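Unknown protein (PDB 2GM3) binds AMP and belongs to the universal stress protein A family, though its cellular role remains unknown. Local coordinates at residues A[6-12]-A[46-52]. Residues are numbered along the deposited sequence; the frame is centred on the assembly and turned at random.
Sequences TKVMVAV and FKILLLH. With AMP (adenosine monophosphate), chain G.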
loop_
_atom_site.group_PDB
_atom_site.type_symbol
_atom_site.label_atom_id
_atom_site.label_comp_id
_atom_site.label_asym_id
_atom_site.label_seq_id
_atom_site.Cartn_x
_atom_site.Cartn_y
_atom_site.Cartn_z
ATOM N N THR A 6 -8.440 -8.608 -8.643
ATOM C CA THR A 6 -8.145 -7.837 -7.462
ATOM C C THR A 6 -8.727 -6.452 -7.621
ATOM O O THR A 6 -8.459 -5.763 -8.617
ATOM C CB THR A 6 -6.654 -7.810 -7.215
ATOM O OG1 THR A 6 -6.250 -9.107 -6.772
ATOM C CG2 THR A 6 -6.301 -6.796 -6.159
ATOM N N LYS A 7 -9.545 -6.046 -6.654
ATOM C CA LYS A 7 -10.147 -4.699 -6.704
ATOM C C LYS A 7 -9.221 -3.706 -6.053
ATOM O O LYS A 7 -8.958 -3.756 -4.862
ATOM C CB LYS A 7 -11.542 -4.633 -6.056
ATOM C CG LYS A 7 -12.585 -5.639 -6.608
ATOM C CD LYS A 7 -13.764 -5.739 -5.639
ATOM C CE LYS A 7 -14.254 -7.190 -5.480
ATOM N NZ LYS A 7 -14.695 -7.491 -4.062
ATOM N N VAL A 8 -8.726 -2.792 -6.859
ATOM C CA VAL A 8 -7.825 -1.777 -6.410
ATOM C C VAL A 8 -8.572 -0.442 -6.363
ATOM O O VAL A 8 -8.888 0.131 -7.415
ATOM C CB VAL A 8 -6.667 -1.666 -7.398
ATOM C CG1 VAL A 8 -5.590 -0.705 -6.868
ATOM C CG2 VAL A 8 -6.091 -3.038 -7.681
HETATM N N MSE A 9 -8.826 0.061 -5.149
HETATM C CA MSE A 9 -9.425 1.396 -4.999
HETATM C C MSE A 9 -8.341 2.456 -5.058
HETATM O O MSE A 9 -7.344 2.342 -4.350
HETATM C CB MSE A 9 -10.175 1.519 -3.685
HETATM C CG MSE A 9 -10.988 2.825 -3.644
HETATM SE SE MSE A 9 -12.272 2.860 -2.220
HETATM C CE MSE A 9 -11.562 4.258 -1.348
ATOM N N VAL A 10 -8.523 3.459 -5.908
ATOM C CA VAL A 10 -7.501 4.499 -6.115
ATOM C C VAL A 10 -8.153 5.828 -5.828
ATOM O O VAL A 10 -9.104 6.188 -6.488
ATOM C CB VAL A 10 -6.955 4.496 -7.541
ATOM C CG1 VAL A 10 -5.926 5.584 -7.704
ATOM C CG2 VAL A 10 -6.329 3.141 -7.898
ATOM N N ALA A 11 -7.657 6.533 -4.820
ATOM C CA ALA A 11 -8.239 7.762 -4.371
ATOM C C ALA A 11 -7.588 8.875 -5.188
ATOM O O ALA A 11 -6.370 9.076 -5.113
ATOM C CB ALA A 11 -7.960 7.930 -2.888
ATOM N N VAL A 12 -8.390 9.598 -5.967
ATOM C CA VAL A 12 -7.861 10.607 -6.892
ATOM C C VAL A 12 -8.420 11.982 -6.576
ATOM O O VAL A 12 -9.600 12.140 -6.207
ATOM C CB VAL A 12 -8.113 10.239 -8.382
ATOM C CG1 VAL A 12 -7.497 8.855 -8.737
ATOM C CG2 VAL A 12 -9.571 10.240 -8.724
ATOM N N PHE A 46 -6.838 -7.427 -12.468
ATOM C CA PHE A 46 -7.128 -6.277 -11.618
ATOM C C PHE A 46 -8.315 -5.463 -12.128
ATOM O O PHE A 46 -8.535 -5.364 -13.333
ATOM C CB PHE A 46 -5.881 -5.379 -11.505
ATOM C CG PHE A 46 -4.726 -6.059 -10.835
ATOM C CD1 PHE A 46 -3.849 -6.854 -11.569
ATOM C CD2 PHE A 46 -4.548 -5.947 -9.470
ATOM C CE1 PHE A 46 -2.809 -7.507 -10.947
ATOM C CE2 PHE A 46 -3.525 -6.592 -8.840
ATOM C CZ PHE A 46 -2.634 -7.373 -9.570
ATOM N N LYS A 47 -9.047 -4.867 -11.196
ATOM C CA LYS A 47 -10.102 -3.920 -11.505
ATOM C C LYS A 47 -9.867 -2.640 -10.687
ATOM O O LYS A 47 -9.671 -2.691 -9.485
ATOM C CB LYS A 47 -11.464 -4.548 -11.171
ATOM C CG LYS A 47 -12.635 -3.627 -11.422
ATOM C CD LYS A 47 -13.967 -4.326 -11.341
ATOM C CE LYS A 47 -15.082 -3.319 -11.590
ATOM N NZ LYS A 47 -16.304 -3.971 -12.189
ATOM N N ILE A 48 -9.870 -1.497 -11.345
ATOM C CA ILE A 48 -9.559 -0.261 -10.676
ATOM C C ILE A 48 -10.855 0.446 -10.275
ATOM O O ILE A 48 -11.770 0.619 -11.099
ATOM C CB ILE A 48 -8.736 0.617 -11.571
ATOM C CG1 ILE A 48 -7.513 -0.168 -12.074
ATOM C CG2 ILE A 48 -8.358 1.905 -10.866
ATOM C CD1 ILE A 48 -6.541 -0.756 -11.008
ATOM N N LEU A 49 -10.949 0.813 -9.001
ATOM C CA LEU A 49 -12.112 1.537 -8.502
ATOM C C LEU A 49 -11.638 2.965 -8.176
ATOM O O LEU A 49 -10.880 3.162 -7.262
ATOM C CB LEU A 49 -12.718 0.826 -7.279
ATOM C CG LEU A 49 -13.056 -0.635 -7.491
ATOM C CD1 LEU A 49 -13.349 -1.288 -6.188
ATOM C CD2 LEU A 49 -14.253 -0.798 -8.412
ATOM N N LEU A 50 -12.048 3.932 -8.985
ATOM C CA LEU A 50 -11.562 5.287 -8.862
ATOM C C LEU A 50 -12.525 6.108 -8.053
ATOM O O LEU A 50 -13.670 6.279 -8.444
ATOM C CB LEU A 50 -11.403 5.906 -10.231
ATOM C CG LEU A 50 -10.373 5.302 -11.173
ATOM C CD1 LEU A 50 -10.761 5.603 -12.565
ATOM C CD2 LEU A 50 -8.928 5.905 -10.832
ATOM N N LEU A 51 -12.073 6.590 -6.900
ATOM C CA LEU A 51 -12.917 7.409 -6.075
ATOM C C LEU A 51 -12.360 8.834 -5.935
ATOM O O LEU A 51 -11.188 9.027 -5.564
ATOM C CB LEU A 51 -13.105 6.761 -4.725
ATOM C CG LEU A 51 -13.663 7.667 -3.630
ATOM C CD1 LEU A 51 -15.149 7.944 -3.776
ATOM C CD2 LEU A 51 -13.379 7.010 -2.284
ATOM N N HIS A 52 -13.226 9.814 -6.214
ATOM C CA HIS A 52 -12.928 11.208 -5.924
ATOM C C HIS A 52 -13.829 11.692 -4.836
ATOM O O HIS A 52 -15.050 11.539 -4.907
ATOM C CB HIS A 52 -13.134 12.094 -7.150
ATOM C CG HIS A 52 -12.949 13.543 -6.857
ATOM N ND1 HIS A 52 -11.722 14.084 -6.534
ATOM C CD2 HIS A 52 -13.835 14.569 -6.822
ATOM C CE1 HIS A 52 -11.854 15.384 -6.327
ATOM N NE2 HIS A 52 -13.121 15.707 -6.517
HETATM P P AMP G . -1.740 13.458 1.440
HETATM O O1P AMP G . -2.798 14.368 1.714
HETATM O O2P AMP G . -0.577 14.053 0.738
HETATM O O3P AMP G . -1.311 12.581 2.515
HETATM O "O5'" AMP G . -2.264 12.397 0.374
HETATM C "C5'" AMP G . -2.620 12.818 -0.924
HETATM C "C4'" AMP G . -3.475 11.715 -1.488
HETATM O "O4'" AMP G . -4.760 11.608 -0.787
HETATM C "C3'" AMP G . -3.832 11.936 -2.931
HETATM O "O3'" AMP G . -2.719 11.461 -3.742
HETATM C "C2'" AMP G . -5.043 11.028 -3.072
HETATM O "O2'" AMP G . -4.590 9.693 -3.305
HETATM C "C1'" AMP G . -5.725 11.133 -1.713
HETATM N N9 AMP G . -6.691 12.249 -1.758
HETATM C C8 AMP G . -6.513 13.524 -1.342
HETATM N N7 AMP G . -7.640 14.222 -1.566
HETATM C C5 AMP G . -8.546 13.383 -2.084
HETATM C C6 AMP G . -9.876 13.493 -2.501
HETATM N N6 AMP G . -10.554 14.625 -2.442
HETATM N N1 AMP G . -10.477 12.416 -2.990
HETATM C C2 AMP G . -9.875 11.249 -3.101
HETATM N N3 AMP G . -8.618 11.088 -2.714
HETATM C C4 AMP G . -7.937 12.133 -2.203
#
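V8 and V10 of strand 6-11 pair in parallel with I48 and L50 of strand 46-54, in the beta-alpha-beta unit that helix 25-39 completes within the five-stranded parallel sheet of this universal stress protein. Six backbone hydrogen bonds run unbroken from K47 N-T6 O (2.8 Å) to V12 N-L51 O (2.9 Å), and CA-H groups of F46, K7, I48, M9, L50 and A11 also approach the same six carbonyl oxygens.

Packing is dense on the face of V8, V10, I48 and L50. With CG1 of I48 anti to the carbonyl carbon (chi1 -53°), a second turn at chi2 brings CD1 back across the strand gap to V8 CB, 3.7 Å away, while I48 CG2 meets V10 CG2 at 3.8 Å. L50 CD2 touches both V10 CB and V12 CG1, and F92 of helix 81-99 lies against both L50 and V12. Farther back, the F46 ring presents its CD2 edge to V8 CG2 at 3.7 Å and runs alongside T6, whose OG1 is hydrogen-bonded to K37 O of the second subunit.

The other face divides in two. Near the AMP end it is buried, M9 and A11 meeting I116 of helix 112-123; at the strand starts the partly exposed K7 and K47 lead their amino ends away from the partner strand, although K7 CB still rests on L49 CD1 (3.8 Å).

The C-terminal ends of both segments reach the nucleotide. AMP O2' donates to A11 O (2.6 Å), and the H52 imidazole, its CG anti to the backbone N (chi1 175°), donates a hydrogen bond from ND1 to V12 O (2.9 Å), which lies only 5° out of the ring plane.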